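Local coordinates for angiopoietin-related protein 3 (PDB 6EUA) that raises plasma triglycerides by inhibiting lipoprotein lipase and mediates endothelial cell adhesion through its fibrinogen-like domain, at residues E85-I90 with M216-T221; I100-W105 with N178-K183; H110-S115 with L199-Q204. All coordinates share one frame; numbering follows the deposited sequence. Where two conformers were deposited one is given.

Interaction 1: residues E85-I90 with M216-T221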
# COMPACT_ATOMS: atom_id res chain seq x y z
N GLU A 85 3.98 6.83 21.92
CA GLU A 85 5.42 6.81 22.11
C GLU A 85 6.15 7.15 20.81
O GLU A 85 7.14 7.89 20.82
CB GLU A 85 5.86 5.45 22.65
CG GLU A 85 6.58 5.54 24.00
CD GLU A 85 7.25 6.90 24.23
OE1 GLU A 85 8.19 7.24 23.47
OE2 GLU A 85 6.83 7.61 25.18
N LYS A 86 5.66 6.65 19.69
CA LYS A 86 6.30 6.98 18.42
C LYS A 86 6.07 8.44 18.04
O LYS A 86 7.00 9.11 17.56
CB LYS A 86 5.80 6.03 17.33
CG LYS A 86 6.41 4.64 17.45
CD LYS A 86 5.91 3.74 16.32
CE LYS A 86 6.44 2.32 16.46
NZ LYS A 86 6.13 1.76 17.78
N ILE A 87 4.86 8.97 18.29
CA ILE A 87 4.61 10.38 17.98
C ILE A 87 5.52 11.27 18.82
O ILE A 87 6.09 12.25 18.31
CB ILE A 87 3.13 10.75 18.20
CG1 ILE A 87 2.25 10.01 17.21
CG2 ILE A 87 2.91 12.25 18.05
CD1 ILE A 87 0.90 9.65 17.79
N TYR A 88 5.66 10.95 20.11
CA TYR A 88 6.51 11.77 20.97
C TYR A 88 7.96 11.66 20.55
O TYR A 88 8.70 12.65 20.62
CB TYR A 88 6.34 11.38 22.46
CG TYR A 88 7.17 12.26 23.37
CD1 TYR A 88 6.76 13.55 23.68
CD2 TYR A 88 8.39 11.83 23.88
CE1 TYR A 88 7.53 14.38 24.47
CE2 TYR A 88 9.17 12.65 24.68
CZ TYR A 88 8.73 13.93 24.98
OH TYR A 88 9.48 14.78 25.78
N SER A 89 8.39 10.48 20.07
CA SER A 89 9.75 10.33 19.55
C SER A 89 10.01 11.31 18.42
O SER A 89 11.12 11.84 18.28
CB SER A 89 9.97 8.90 19.07
OG SER A 89 10.25 8.05 20.15
N ILE A 90 9.01 11.55 17.58
CA ILE A 90 9.16 12.53 16.52
C ILE A 90 9.19 13.95 17.10
O ILE A 90 10.11 14.73 16.84
CB ILE A 90 8.04 12.36 15.48
CG1 ILE A 90 8.16 10.96 14.84
CG2 ILE A 90 8.07 13.49 14.45
CD1 ILE A 90 6.93 10.52 14.05
N MET A 216 -4.89 12.71 10.63
CA MET A 216 -4.13 13.61 11.48
C MET A 216 -2.68 13.58 11.03
O MET A 216 -2.09 12.50 10.90
CB MET A 216 -4.26 13.21 12.96
CG MET A 216 -5.73 13.03 13.38
SD MET A 216 -5.94 12.68 15.14
CE MET A 216 -5.27 14.20 15.82
N LEU A 217 -2.11 14.77 10.77
CA LEU A 217 -0.80 14.90 10.15
C LEU A 217 0.05 15.92 10.89
O LEU A 217 -0.45 16.99 11.26
CB LEU A 217 -0.94 15.34 8.68
CG LEU A 217 -1.68 14.33 7.79
CD1 LEU A 217 -2.93 14.96 7.19
CD2 LEU A 217 -0.75 13.77 6.72
N ILE A 218 1.35 15.64 11.05
CA ILE A 218 2.25 16.56 11.74
C ILE A 218 3.49 16.84 10.90
O ILE A 218 3.89 16.02 10.07
CB ILE A 218 2.66 16.05 13.14
CG1 ILE A 218 3.62 14.85 13.03
CG2 ILE A 218 1.43 15.71 13.97
CD1 ILE A 218 4.03 14.29 14.40
N HIS A 219 4.10 18.00 11.15
CA HIS A 219 5.42 18.30 10.60
C HIS A 219 6.07 19.37 11.48
O HIS A 219 5.37 20.13 12.14
CB HIS A 219 5.34 18.74 9.13
CG HIS A 219 4.82 20.13 8.90
ND1 HIS A 219 5.52 21.27 9.28
CD2 HIS A 219 3.71 20.57 8.27
CE1 HIS A 219 4.84 22.34 8.92
NE2 HIS A 219 3.73 21.95 8.31
N PRO A 220 7.40 19.40 11.54
CA PRO A 220 8.07 20.41 12.37
C PRO A 220 7.78 21.83 11.91
O PRO A 220 7.51 22.09 10.74
CB PRO A 220 9.56 20.09 12.21
CG PRO A 220 9.65 19.27 10.98
CD PRO A 220 8.37 18.48 10.92
N THR A 221 7.85 22.76 12.87
CA THR A 221 7.71 24.18 12.56
C THR A 221 8.90 24.68 11.74
O THR A 221 8.72 25.41 10.76
CB THR A 221 7.57 24.99 13.84
OG1 THR A 221 6.23 24.85 14.33
CG2 THR A 221 7.85 26.45 13.57

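Interaction 2: residues I100-W105 with N178-K183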
# COMPACT_ATOMS: atom_id res chain seq x y z
N ILE A 100 -5.48 18.57 10.71
CA ILE A 100 -6.60 17.63 10.78
C ILE A 100 -7.39 17.77 9.50
O ILE A 100 -7.79 18.88 9.12
CB ILE A 100 -7.47 17.88 12.02
CG1 ILE A 100 -6.70 17.47 13.29
CG2 ILE A 100 -8.80 17.14 11.91
CD1 ILE A 100 -7.40 17.81 14.58
N GLU A 101 -7.58 16.66 8.80
CA GLU A 101 -8.32 16.63 7.55
C GLU A 101 -9.55 15.76 7.78
O GLU A 101 -9.43 14.60 8.19
CB GLU A 101 -7.48 16.07 6.41
CG GLU A 101 -6.46 17.04 5.87
CD GLU A 101 -5.88 16.61 4.54
OE1 GLU A 101 -6.12 15.44 4.13
OE2 GLU A 101 -5.19 17.43 3.89
N LEU A 102 -10.71 16.34 7.56
CA LEU A 102 -11.96 15.62 7.68
C LEU A 102 -12.63 15.59 6.32
O LEU A 102 -12.55 16.56 5.56
CB LEU A 102 -12.88 16.28 8.73
CG LEU A 102 -12.26 16.69 10.07
CD1 LEU A 102 -13.22 17.64 10.80
CD2 LEU A 102 -11.95 15.47 10.92
N GLU A 103 -13.29 14.48 6.02
CA GLU A 103 -14.12 14.38 4.83
C GLU A 103 -15.48 13.91 5.30
O GLU A 103 -15.58 12.95 6.07
CB GLU A 103 -13.49 13.41 3.82
CG GLU A 103 -14.48 12.73 2.89
CD GLU A 103 -13.79 11.82 1.88
OE1 GLU A 103 -13.30 12.33 0.85
OE2 GLU A 103 -13.75 10.59 2.12
N ASP A 104 -16.53 14.62 4.89
CA ASP A 104 -17.87 14.28 5.33
C ASP A 104 -18.45 13.22 4.39
O ASP A 104 -17.78 12.73 3.48
CB ASP A 104 -18.74 15.53 5.43
CG ASP A 104 -18.80 16.30 4.12
OD1 ASP A 104 -19.30 15.73 3.12
OD2 ASP A 104 -18.37 17.47 4.10
N TRP A 105 -19.72 12.85 4.60
CA TRP A 105 -20.36 11.86 3.73
C TRP A 105 -20.69 12.43 2.36
O TRP A 105 -20.73 11.67 1.39
CB TRP A 105 -21.60 11.29 4.42
CG TRP A 105 -21.20 10.52 5.64
CD1 TRP A 105 -21.00 11.03 6.89
CD2 TRP A 105 -20.87 9.13 5.72
NE1 TRP A 105 -20.59 10.04 7.75
CE2 TRP A 105 -20.50 8.86 7.06
CE3 TRP A 105 -20.86 8.07 4.79
CZ2 TRP A 105 -20.13 7.59 7.49
CZ3 TRP A 105 -20.49 6.81 5.23
CH2 TRP A 105 -20.13 6.58 6.57
N ASN A 178 -15.48 16.01 19.74
CA ASN A 178 -14.26 16.23 18.96
C ASN A 178 -13.40 14.96 18.86
O ASN A 178 -12.20 15.06 18.55
CB ASN A 178 -13.43 17.34 19.61
CG ASN A 178 -12.73 16.89 20.90
OD1 ASN A 178 -13.18 15.96 21.57
ND2 ASN A 178 -11.64 17.54 21.25
N ASN A 179 -13.95 13.78 19.15
CA ASN A 179 -13.16 12.57 19.31
C ASN A 179 -13.02 11.86 17.97
O ASN A 179 -13.81 10.98 17.63
CB ASN A 179 -13.79 11.66 20.36
CG ASN A 179 -12.93 10.43 20.67
OD1 ASN A 179 -11.91 10.17 20.02
ND2 ASN A 179 -13.35 9.67 21.69
N LEU A 180 -11.97 12.22 17.24
CA LEU A 180 -11.69 11.56 15.97
C LEU A 180 -11.29 10.10 16.14
O LEU A 180 -11.30 9.35 15.15
CB LEU A 180 -10.59 12.31 15.23
CG LEU A 180 -10.87 13.79 14.97
CD1 LEU A 180 -9.85 14.34 14.00
CD2 LEU A 180 -12.30 14.02 14.45
N ASN A 181 -10.93 9.68 17.36
CA ASN A 181 -10.68 8.27 17.66
C ASN A 181 -11.90 7.61 18.31
O ASN A 181 -11.77 6.55 18.95
CB ASN A 181 -9.43 8.13 18.54
CG ASN A 181 -8.13 8.44 17.79
OD1 ASN A 181 -8.11 8.54 16.56
ND2 ASN A 181 -7.05 8.62 18.53
N GLY A 182 -13.07 8.22 18.15
CA GLY A 182 -14.28 7.76 18.79
C GLY A 182 -14.92 6.59 18.06
O GLY A 182 -14.37 6.03 17.11
N LYS A 183 -16.10 6.21 18.54
CA LYS A 183 -16.80 5.06 17.97
C LYS A 183 -17.31 5.40 16.58
O LYS A 183 -18.01 6.40 16.40
CB LYS A 183 -17.96 4.64 18.88
CG LYS A 183 -18.87 3.59 18.25
CD LYS A 183 -18.59 2.19 18.78
CE LYS A 183 -19.49 1.15 18.11
NZ LYS A 183 -19.04 0.82 16.72

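Interaction 3: residues H110-S115 with L199-Q204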
# COMPACT_ATOMS: atom_id res chain seq x y z
N HIS A 110 -12.64 19.22 4.69
CA HIS A 110 -12.34 20.28 5.65
C HIS A 110 -10.96 20.03 6.25
O HIS A 110 -10.57 18.88 6.46
CB HIS A 110 -13.39 20.32 6.77
CG HIS A 110 -14.79 20.48 6.28
ND1 HIS A 110 -15.64 19.41 6.11
CD2 HIS A 110 -15.49 21.58 5.91
CE1 HIS A 110 -16.81 19.84 5.67
NE2 HIS A 110 -16.75 21.16 5.54
N TYR A 111 -10.23 21.10 6.54
CA TYR A 111 -8.95 20.98 7.22
C TYR A 111 -8.83 22.06 8.28
O TYR A 111 -9.48 23.11 8.21
CB TYR A 111 -7.76 21.10 6.25
CG TYR A 111 -7.45 22.53 5.86
CD1 TYR A 111 -6.43 23.24 6.47
CD2 TYR A 111 -8.20 23.17 4.88
CE1 TYR A 111 -6.16 24.56 6.12
CE2 TYR A 111 -7.94 24.48 4.52
CZ TYR A 111 -6.92 25.17 5.14
OH TYR A 111 -6.65 26.47 4.80
N ILE A 112 -7.98 21.80 9.27
CA ILE A 112 -7.61 22.81 10.25
C ILE A 112 -6.20 22.50 10.74
O ILE A 112 -5.82 21.34 10.89
CB ILE A 112 -8.64 22.88 11.40
CG1 ILE A 112 -8.20 23.89 12.47
CG2 ILE A 112 -8.94 21.51 11.97
CD1 ILE A 112 -9.30 24.19 13.51
N GLU A 113 -5.42 23.55 10.93
CA GLU A 113 -4.05 23.42 11.39
C GLU A 113 -3.91 24.09 12.75
O GLU A 113 -4.56 25.11 13.03
CB GLU A 113 -3.06 24.01 10.38
CG GLU A 113 -3.05 23.25 9.07
CD GLU A 113 -1.84 23.56 8.21
OE1 GLU A 113 -0.94 24.29 8.69
OE2 GLU A 113 -1.79 23.08 7.05
N TYR A 114 -3.07 23.49 13.59
CA TYR A 114 -2.74 24.00 14.91
C TYR A 114 -1.24 23.96 15.11
O TYR A 114 -0.55 23.11 14.55
CB TYR A 114 -3.35 23.18 16.05
CG TYR A 114 -4.79 22.78 15.94
CD1 TYR A 114 -5.20 21.78 15.05
CD2 TYR A 114 -5.75 23.38 16.75
CE1 TYR A 114 -6.53 21.41 14.97
CE2 TYR A 114 -7.08 23.02 16.67
CZ TYR A 114 -7.47 22.04 15.78
OH TYR A 114 -8.80 21.68 15.73
N SER A 115 -0.77 24.86 15.97
CA SER A 115 0.57 24.79 16.53
C SER A 115 0.47 24.10 17.89
O SER A 115 -0.37 24.48 18.72
CB SER A 115 1.16 26.20 16.67
OG SER A 115 2.28 26.22 17.54
N LEU A 199 -18.18 9.68 12.31
CA LEU A 199 -17.71 10.39 13.49
C LEU A 199 -18.30 11.80 13.53
O LEU A 199 -18.95 12.26 12.59
CB LEU A 199 -16.18 10.44 13.51
CG LEU A 199 -15.56 9.04 13.50
CD1 LEU A 199 -14.20 9.08 12.87
CD2 LEU A 199 -15.51 8.45 14.94
N SER A 200 -18.06 12.49 14.65
CA SER A 200 -18.67 13.79 14.88
C SER A 200 -17.61 14.84 15.18
O SER A 200 -16.64 14.57 15.89
CB SER A 200 -19.68 13.73 16.03
OG SER A 200 -20.60 12.68 15.85
N TRP A 201 -17.83 16.05 14.66
CA TRP A 201 -16.93 17.19 14.89
C TRP A 201 -17.80 18.42 15.13
O TRP A 201 -18.26 19.07 14.18
CB TRP A 201 -15.99 17.38 13.71
CG TRP A 201 -15.05 18.53 13.85
CD1 TRP A 201 -15.25 19.81 13.42
CD2 TRP A 201 -13.74 18.50 14.44
NE1 TRP A 201 -14.15 20.59 13.71
CE2 TRP A 201 -13.21 19.81 14.32
CE3 TRP A 201 -12.97 17.50 15.06
CZ2 TRP A 201 -11.95 20.14 14.82
CZ3 TRP A 201 -11.72 17.84 15.54
CH2 TRP A 201 -11.22 19.15 15.42
N LYS A 202 -18.03 18.74 16.40
CA LYS A 202 -18.93 19.81 16.80
C LYS A 202 -18.08 21.02 17.18
O LYS A 202 -17.40 21.01 18.21
CB LYS A 202 -19.82 19.38 17.96
CG LYS A 202 -20.99 20.32 18.22
CD LYS A 202 -20.69 21.27 19.37
CE LYS A 202 -20.36 20.52 20.65
NZ LYS A 202 -21.34 19.43 20.92
N SER A 203 -18.15 22.06 16.36
CA SER A 203 -17.34 23.24 16.61
C SER A 203 -17.93 24.06 17.75
O SER A 203 -19.01 23.78 18.29
CB SER A 203 -17.23 24.08 15.35
OG SER A 203 -18.50 24.28 14.78
N GLN A 204 -17.20 25.12 18.11
CA GLN A 204 -17.55 25.94 19.26
C GLN A 204 -18.91 26.61 19.07
O GLN A 204 -19.67 26.75 20.04
CB GLN A 204 -16.45 26.98 19.47
CG GLN A 204 -15.72 27.35 18.17
CD GLN A 204 -14.42 28.10 18.39
OE1 GLN A 204 -13.81 28.01 19.46
NE2 GLN A 204 -14.00 28.86 17.39

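Interaction 1: residues E85-I90 with M216-T221
I218 reaches from strand 213-220 to helix 84-91, where I87 and I90, one turn apart, receive its tip. Its path shows how a single branched residue can join helix to sheet. CB points at the helix and carries two branches. CG2 and CG1 themselves stop short of any close helix partner. CG1 lies between the backbone N and the carbonyl carbon (chi1 71°), and from there the chain runs fully extended (chi2 -179°), so that CD1 is the atom delivered to the helix. CD1 of I218 lies 4.1 Å from CG2 of I90, the two side chains crossing obliquely, and 4.3 Å from CG2 of I87. Both helix partners thus offer their short methyl branch. Backbone bonds of I218 with T50 and of L217 with R99 place the strand between its neighbours in the large antiparallel sheet of the fibrinogen-like domain, on which the helix packs. I90 also touches Y96 and P31; K86 NZ bonds to Y71 O and to G20 O of the second subunit. Three buried isoleucines thus meet through methyl groups, with no hydrogen bond between the segments, and the contact rests on dispersion and burial without any directional bond.

Interaction 2: residues I100-W105 with N178-K183
L180 points its forked end at strand 96-104 and meets two side chains there, I100 and L102, which project from the same face of the strand. The orientations differ. L102 and L180 run across each other at about a right angle, so the CD2 methyl of L102 sits against both prongs of the fork: 3.8 Å from CD2 of L180 and 3.9 Å from CD1 of L180. I100 approaches more slantwise and uses its short branch. With its CG1 placed beside the backbone N (chi1 -71°), CG2 is the branch that faces the loop, and it lies 3.6 Å from CD1 of L180. One prong is therefore shared between the two strand residues, whereas CD2 serves L102. W201 packs on all three side chains and adds an aromatic wall to this buried apolar cluster.

What presents the leucine is a type I beta turn from N179 to G182, in which L180 is the second residue. The turn is closed by the bond from G182 N to N179 O (2.9 Å), and OD1 of N179 adds a weak bond from N181 N. Further bonds tie the turn to its surroundings: R55 NH1 reaches both L180 O and G182 O, and the N181 amide is held at either end, by Q53 NE2 and G168 O. The polar backbone of the loop is thus anchored while its one leucine is pushed into the core. On the strand, E101 points away from the loop and forms a salt bridge with R99. In this fibrinogen C-terminal domain, the loop between strands 169-171 and 199-202 packs on the large antiparallel sheet through a leucine carried by a type I turn.

Interaction 3: residues H110-S115 with L199-Q204
W201 meets Y114 and I112, and the segment that carries it can be read residue by residue. L199 opens strand 199-202 by packing on I211 of the partner strand 208-211, and S200 touches L208 of that same strand. W201, on the side of the strand opposite S200, points toward strand 109-118. Its CG is anti to the backbone N (chi1 179°), which extends the indole straight out from the small hairpin, and its six-membered ring arrives edge first. OH of Y114 comes from the opposite direction and lies in the indole plane, 3.5 Å from CH2 of W201 and 3.6 Å from CZ2 of W201. This is edge contact and not a hydrogen bond: the Y114 hydroxyl is bonded to N138 OD1, and W201 NE1 is bonded to P137 O, so the neighbouring loop residues P137 and N138 take up the polar atoms of both rings. I112 joins more loosely, with CG2 at 4.4 Å from CZ2 of W201. Here the two-stranded hairpin of the loop-rich part of a fibrinogen-like domain lends its tryptophan to the face of the large central sheet, where I100 packs on Y114. Beyond the indole, K202 leaves toward E177, with which it forms a salt bridge. S203, where the strand has ended, touches P137 and bonds through OG to R207 O within the connection between the two strands.

Overall arrangement
Of the parts that make these contacts, helix 84-91 comes first in the chain, followed by strands 96-104 and 109-118, which are neighbours in the large antiparallel sheet. Interaction 1 closes the longest loop, because its second partner is the last strand, 213-220, which inserts beside 96-104. Interactions 2 and 3 are nested inside that loop and cross each other: 100-105, 110-115, 178-183 and 199-204 follow in alternation. Their centres are about 8 Å apart, and backbone hydrogen bonds join the two sheet strands directly. Interaction 1 lies on the opposite side of the chain's centre, about 18 to 19 Å from the others by centres. Together they fasten a helix, a turn and a hairpin to one sheet.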